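Putative lipoprotein (Parabacteroides distasonis ATCC 8503, PDB 3JX8) is of uncertain function but, as a putative lipoprotein with an adhesin-like head domain, probably acts in cell adhesion or lipid binding. Local coordinates at residues Phe109-Asn123 and Val130-Asn144. Numbering follows the deposited sequence.
Sequences FIISKPTKVNRMEIN and VELRGPVKGYKLECN
Ile122 reaches across the interior with its CD1, which lies 3.8 Å from both Val130 CG1 and Leu132 CD1. These residues belong to successive coils of a right-handed parallel beta-helix, the fold expected of this pectate-lyase-like clan. The evidence is the pairing: strand 109-111 runs beside 130-132 at 4° and strand 120-123 beside 140-144 at 6°, each pair with axes 4.7 Å apart, while Ile122 bridges two walls that run roughly antiparallel. On the inner side Ile111 and Leu132 lie side by side, as do Met120, a selenomethionine, and Leu141. Outside, Arg133 lays its guanidinium face over Ile110 CD1, 3.5 Å from NH2; extended from CG to NE, it also grips OE1 of Glu131 side-on through NE and NH2, which fixes the rotation of that flat group. At the corner the turned Tyr139 ring lies alongside Arg119, planes 71° apart, so this is no flat stack. Nearby, the carboxylates of Glu121 and Glu142 stack almost parallel despite like charge; a water donating to Glu121 OE1 and Glu142 OE1 probably eases the repulsion. Each carboxylate also receives an asparagine of its own strand through the anti lone pair of OE2. Those asparagines form a ladder that Asn102 extends on the preceding coil: Asn144 ND2 donates to Asn123 OD1 at 2.8 Å, the acceptor lying in the Asn144 amide plane.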
loop_
_atom_site.group_PDB
_atom_site.type_symbol
_atom_site.label_atom_id
_atom_site.label_comp_id
_atom_site.label_asym_id
_atom_site.label_seq_id
_atom_site.Cartn_x
_atom_site.Cartn_y
_atom_site.Cartn_z
ATOM N N PHE A 109 -13.229 10.670 -13.607
ATOM C CA PHE A 109 -12.397 11.354 -14.565
ATOM C C PHE A 109 -12.324 10.500 -15.814
ATOM O O PHE A 109 -11.849 9.373 -15.736
ATOM C CB PHE A 109 -11.022 11.565 -13.979
ATOM C CG PHE A 109 -10.147 12.398 -14.830
ATOM C CD1 PHE A 109 -9.536 11.857 -15.956
ATOM C CD2 PHE A 109 -9.926 13.734 -14.518
ATOM C CE1 PHE A 109 -8.683 12.625 -16.744
ATOM C CE2 PHE A 109 -9.102 14.524 -15.323
ATOM C CZ PHE A 109 -8.488 13.968 -16.450
ATOM N N ILE A 110 -12.776 11.029 -16.953
ATOM C CA ILE A 110 -12.952 10.248 -18.197
ATOM C C ILE A 110 -12.300 10.904 -19.405
ATOM O O ILE A 110 -12.539 12.086 -19.657
ATOM C CB ILE A 110 -14.470 10.067 -18.510
ATOM C CG1 ILE A 110 -15.146 9.375 -17.305
ATOM C CG2 ILE A 110 -14.689 9.251 -19.783
ATOM C CD1 ILE A 110 -16.657 9.129 -17.468
ATOM N N ILE A 111 -11.477 10.144 -20.131
ATOM C CA ILE A 111 -10.896 10.546 -21.418
ATOM C C ILE A 111 -11.526 9.634 -22.461
ATOM O O ILE A 111 -11.443 8.404 -22.322
ATOM C CB ILE A 111 -9.367 10.360 -21.461
ATOM C CG1 ILE A 111 -8.710 11.178 -20.369
ATOM C CG2 ILE A 111 -8.818 10.728 -22.836
ATOM C CD1 ILE A 111 -7.198 11.189 -20.456
ATOM N N SER A 112 -12.152 10.218 -23.493
ATOM C CA SER A 112 -12.936 9.425 -24.448
ATOM C C SER A 112 -12.414 9.309 -25.865
ATOM O O SER A 112 -12.824 8.401 -26.571
ATOM C CB SER A 112 -14.368 9.954 -24.527
ATOM O OG SER A 112 -15.095 9.601 -23.369
ATOM N N LYS A 113 -11.530 10.213 -26.276
ATOM C CA LYS A 113 -11.030 10.239 -27.644
ATOM C C LYS A 113 -9.690 9.552 -27.740
ATOM O O LYS A 113 -9.039 9.358 -26.709
ATOM C CB LYS A 113 -10.908 11.691 -28.118
ATOM C CG LYS A 113 -12.242 12.431 -28.113
ATOM C CD LYS A 113 -12.118 13.806 -28.742
ATOM C CE LYS A 113 -13.418 14.623 -28.632
ATOM N NZ LYS A 113 -13.407 15.799 -29.575
ATOM N N PRO A 114 -9.253 9.202 -28.971
ATOM C CA PRO A 114 -7.933 8.646 -29.187
ATOM C C PRO A 114 -6.878 9.560 -28.617
ATOM O O PRO A 114 -6.857 10.745 -28.919
ATOM C CB PRO A 114 -7.805 8.597 -30.712
ATOM C CG PRO A 114 -9.164 8.499 -31.191
ATOM C CD PRO A 114 -9.977 9.330 -30.251
ATOM N N THR A 115 -6.024 9.008 -27.772
ATOM C CA THR A 115 -5.029 9.774 -27.057
ATOM C C THR A 115 -3.658 9.186 -27.353
ATOM O O THR A 115 -3.439 7.978 -27.158
ATOM C CB THR A 115 -5.314 9.694 -25.578
ATOM O OG1 THR A 115 -6.650 10.160 -25.352
ATOM C CG2 THR A 115 -4.287 10.517 -24.780
ATOM N N LYS A 116 -2.756 10.025 -27.843
ATOM C CA LYS A 116 -1.376 9.632 -28.041
ATOM C C LYS A 116 -0.582 10.075 -26.815
ATOM O O LYS A 116 -0.695 11.213 -26.400
ATOM C CB LYS A 116 -0.839 10.270 -29.321
ATOM C CG LYS A 116 0.665 10.119 -29.504
ATOM C CD LYS A 116 1.099 10.421 -30.939
ATOM C CE LYS A 116 2.591 10.817 -31.042
ATOM N NZ LYS A 116 2.935 11.346 -32.431
ATOM N N VAL A 117 0.192 9.178 -26.205
ATOM C CA VAL A 117 0.960 9.528 -25.006
ATOM C C VAL A 117 2.434 9.236 -25.178
ATOM O O VAL A 117 2.829 8.264 -25.826
ATOM C CB VAL A 117 0.477 8.769 -23.728
ATOM C CG1 VAL A 117 -1.017 9.021 -23.466
ATOM C CG2 VAL A 117 0.755 7.297 -23.841
ATOM N N ASN A 118 3.244 10.089 -24.572
ATOM C CA ASN A 118 4.641 9.809 -24.353
ATOM C C ASN A 118 4.724 9.148 -22.967
ATOM O O ASN A 118 4.766 7.924 -22.879
ATOM C CB ASN A 118 5.450 11.091 -24.464
ATOM C CG ASN A 118 6.905 10.901 -24.098
ATOM O OD1 ASN A 118 7.426 9.782 -24.058
ATOM N ND2 ASN A 118 7.575 12.010 -23.822
ATOM N N ARG A 119 4.710 9.946 -21.899
ATOM C CA ARG A 119 4.492 9.409 -20.556
ATOM C C ARG A 119 3.263 9.996 -19.944
ATOM O O ARG A 119 3.205 11.206 -19.733
ATOM C CB ARG A 119 5.663 9.694 -19.621
ATOM C CG ARG A 119 6.834 8.829 -19.949
ATOM C CD ARG A 119 8.096 9.239 -19.207
ATOM N NE ARG A 119 9.287 8.800 -19.951
ATOM C CZ ARG A 119 9.898 9.510 -20.904
ATOM N NH1 ARG A 119 9.475 10.733 -21.240
ATOM N NH2 ARG A 119 10.961 8.997 -21.526
HETATM N N MSE A 120 2.295 9.132 -19.648
HETATM C CA MSE A 120 1.123 9.513 -18.887
HETATM C C MSE A 120 1.089 8.779 -17.528
HETATM O O MSE A 120 1.075 7.536 -17.470
HETATM C CB MSE A 120 -0.154 9.259 -19.677
HETATM C CG MSE A 120 -1.407 9.755 -18.920
HETATM SE SE MSE A 120 -3.049 9.324 -19.825
HETATM C CE MSE A 120 -3.107 10.947 -20.939
ATOM N N GLU A 121 1.047 9.565 -16.454
ATOM C CA GLU A 121 0.928 9.043 -15.091
ATOM C C GLU A 121 -0.406 9.429 -14.458
ATOM O O GLU A 121 -0.718 10.619 -14.326
ATOM C CB GLU A 121 2.057 9.604 -14.239
ATOM C CG GLU A 121 2.090 9.069 -12.827
ATOM C CD GLU A 121 3.256 9.609 -12.048
ATOM O OE1 GLU A 121 4.385 9.586 -12.572
ATOM O OE2 GLU A 121 3.049 10.072 -10.927
ATOM N N ILE A 122 -1.187 8.426 -14.080
ATOM C CA ILE A 122 -2.460 8.608 -13.373
ATOM C C ILE A 122 -2.315 8.194 -11.907
ATOM O O ILE A 122 -1.931 7.047 -11.611
ATOM C CB ILE A 122 -3.553 7.747 -13.994
ATOM C CG1 ILE A 122 -3.702 8.084 -15.465
ATOM C CG2 ILE A 122 -4.892 7.965 -13.306
ATOM C CD1 ILE A 122 -4.922 7.507 -16.033
ATOM N N ASN A 123 -2.601 9.131 -10.999
ATOM C CA ASN A 123 -2.556 8.887 -9.552
ATOM C C ASN A 123 -3.929 9.217 -8.961
ATOM O O ASN A 123 -4.389 10.359 -9.036
ATOM C CB ASN A 123 -1.498 9.741 -8.875
ATOM C CG ASN A 123 -0.094 9.500 -9.423
ATOM O OD1 ASN A 123 0.412 8.378 -9.418
ATOM N ND2 ASN A 123 0.554 10.570 -9.854
ATOM N N VAL A 130 -11.263 6.521 -12.646
ATOM C CA VAL A 130 -10.672 7.057 -13.852
ATOM C C VAL A 130 -10.917 6.047 -14.943
ATOM O O VAL A 130 -10.658 4.839 -14.744
ATOM C CB VAL A 130 -9.190 7.284 -13.677
ATOM C CG1 VAL A 130 -8.565 7.842 -14.954
ATOM C CG2 VAL A 130 -8.966 8.183 -12.461
ATOM N N GLU A 131 -11.437 6.525 -16.078
ATOM C CA GLU A 131 -11.669 5.702 -17.253
ATOM C C GLU A 131 -11.036 6.281 -18.491
ATOM O O GLU A 131 -11.391 7.389 -18.929
ATOM C CB GLU A 131 -13.156 5.545 -17.515
ATOM C CG GLU A 131 -13.924 5.126 -16.305
ATOM C CD GLU A 131 -15.357 4.716 -16.631
ATOM O OE1 GLU A 131 -15.760 4.742 -17.832
ATOM O OE2 GLU A 131 -16.068 4.353 -15.664
ATOM N N LEU A 132 -10.086 5.544 -19.050
ATOM C CA LEU A 132 -9.501 5.862 -20.337
ATOM C C LEU A 132 -10.284 5.045 -21.343
ATOM O O LEU A 132 -9.982 3.881 -21.599
ATOM C CB LEU A 132 -8.001 5.542 -20.356
ATOM C CG LEU A 132 -7.208 6.160 -19.202
ATOM C CD1 LEU A 132 -5.694 5.901 -19.347
ATOM C CD2 LEU A 132 -7.493 7.619 -19.085
ATOM N N ARG A 133 -11.351 5.632 -21.864
ATOM C CA ARG A 133 -12.250 4.912 -22.765
ATOM C C ARG A 133 -11.740 4.868 -24.173
ATOM O O ARG A 133 -12.016 3.928 -24.891
ATOM C CB ARG A 133 -13.642 5.531 -22.762
ATOM C CG ARG A 133 -14.286 5.482 -21.406
ATOM C CD ARG A 133 -15.669 6.078 -21.440
ATOM N NE ARG A 133 -16.372 5.863 -20.173
ATOM C CZ ARG A 133 -17.528 6.447 -19.831
ATOM N NH1 ARG A 133 -18.118 7.315 -20.646
ATOM N NH2 ARG A 133 -18.101 6.180 -18.658
ATOM N N GLY A 134 -11.020 5.890 -24.582
ATOM C CA GLY A 134 -10.533 5.951 -25.951
ATOM C C GLY A 134 -9.269 5.140 -26.104
ATOM O O GLY A 134 -8.653 4.755 -25.107
ATOM N N PRO A 135 -8.861 4.894 -27.346
ATOM C CA PRO A 135 -7.582 4.237 -27.581
ATOM C C PRO A 135 -6.424 5.070 -27.084
ATOM O O PRO A 135 -6.332 6.249 -27.413
ATOM C CB PRO A 135 -7.516 4.091 -29.106
ATOM C CG PRO A 135 -8.898 4.307 -29.589
ATOM C CD PRO A 135 -9.585 5.163 -28.595
ATOM N N VAL A 136 -5.580 4.471 -26.251
ATOM C CA VAL A 136 -4.368 5.130 -25.775
ATOM C C VAL A 136 -3.234 4.403 -26.439
ATOM O O VAL A 136 -3.186 3.175 -26.411
ATOM C CB VAL A 136 -4.235 5.048 -24.253
ATOM C CG1 VAL A 136 -2.895 5.621 -23.767
ATOM C CG2 VAL A 136 -5.427 5.738 -23.611
ATOM N N LYS A 137 -2.327 5.161 -27.027
ATOM C CA LYS A 137 -1.206 4.594 -27.747
ATOM C C LYS A 137 0.036 5.406 -27.474
ATOM O O LYS A 137 -0.018 6.627 -27.455
ATOM C CB LYS A 137 -1.539 4.596 -29.228
ATOM C CG LYS A 137 -0.447 4.151 -30.145
ATOM C CD LYS A 137 -0.974 3.993 -31.600
ATOM C CE LYS A 137 0.073 3.363 -32.535
ATOM N NZ LYS A 137 -0.270 3.575 -33.997
ATOM N N GLY A 138 1.158 4.736 -27.244
ATOM C CA GLY A 138 2.408 5.435 -26.985
ATOM C C GLY A 138 3.421 4.690 -26.136
ATOM O O GLY A 138 3.427 3.448 -26.070
ATOM N N TYR A 139 4.283 5.458 -25.471
ATOM C CA TYR A 139 5.427 4.886 -24.793
ATOM C C TYR A 139 5.105 4.302 -23.420
ATOM O O TYR A 139 5.315 3.117 -23.196
ATOM C CB TYR A 139 6.547 5.906 -24.715
ATOM C CG TYR A 139 7.740 5.450 -23.913
ATOM C CD1 TYR A 139 8.613 4.488 -24.407
ATOM C CD2 TYR A 139 8.008 6.002 -22.657
ATOM C CE1 TYR A 139 9.729 4.080 -23.671
ATOM C CE2 TYR A 139 9.107 5.611 -21.921
ATOM C CZ TYR A 139 9.970 4.648 -22.435
ATOM O OH TYR A 139 11.060 4.258 -21.680
ATOM N N LYS A 140 4.596 5.124 -22.515
ATOM C CA LYS A 140 4.381 4.681 -21.147
ATOM C C LYS A 140 3.104 5.210 -20.500
ATOM O O LYS A 140 2.821 6.419 -20.543
ATOM C CB LYS A 140 5.594 5.031 -20.297
ATOM C CG LYS A 140 5.426 4.617 -18.852
ATOM C CD LYS A 140 6.723 4.494 -18.092
ATOM C CE LYS A 140 6.436 3.919 -16.650
ATOM N NZ LYS A 140 7.660 3.288 -16.017
ATOM N N LEU A 141 2.313 4.292 -19.943
ATOM C CA LEU A 141 1.201 4.622 -19.061
ATOM C C LEU A 141 1.464 4.052 -17.653
ATOM O O LEU A 141 1.798 2.861 -17.480
ATOM C CB LEU A 141 -0.110 4.068 -19.587
ATOM C CG LEU A 141 -1.376 4.337 -18.730
ATOM C CD1 LEU A 141 -1.684 5.851 -18.602
ATOM C CD2 LEU A 141 -2.573 3.558 -19.307
ATOM N N GLU A 142 1.277 4.897 -16.647
ATOM C CA GLU A 142 1.367 4.473 -15.251
ATOM C C GLU A 142 0.037 4.770 -14.568
ATOM O O GLU A 142 -0.480 5.893 -14.663
ATOM C CB GLU A 142 2.509 5.206 -14.596
ATOM C CG GLU A 142 2.910 4.662 -13.287
ATOM C CD GLU A 142 4.158 5.318 -12.726
ATOM O OE1 GLU A 142 5.177 5.376 -13.443
ATOM O OE2 GLU A 142 4.127 5.743 -11.554
ATOM N N CYS A 143 -0.555 3.749 -13.961
ATOM C CA CYS A 143 -1.827 3.841 -13.204
ATOM C C CYS A 143 -1.615 3.471 -11.741
ATOM O O CYS A 143 -1.434 2.285 -11.393
ATOM C CB CYS A 143 -2.830 2.848 -13.754
ATOM S SG CYS A 143 -3.358 3.177 -15.418
ATOM N N ASN A 144 -1.638 4.472 -10.884
ATOM C CA ASN A 144 -1.426 4.272 -9.489
ATOM C C ASN A 144 -2.667 4.626 -8.745
ATOM O O ASN A 144 -3.282 5.690 -8.992
ATOM C CB ASN A 144 -0.298 5.149 -9.039
ATOM C CG ASN A 144 0.953 4.896 -9.830
ATOM O OD1 ASN A 144 1.291 3.739 -10.107
ATOM N ND2 ASN A 144 1.632 5.962 -10.231
HETATM O O HOH W 1 -8.951 7.552 -23.883
HETATM O O HOH W 2 -17.187 7.885 -23.719
HETATM O O HOH W 3 11.719 6.406 -19.285
HETATM O O HOH W 4 5.903 7.805 -14.599
#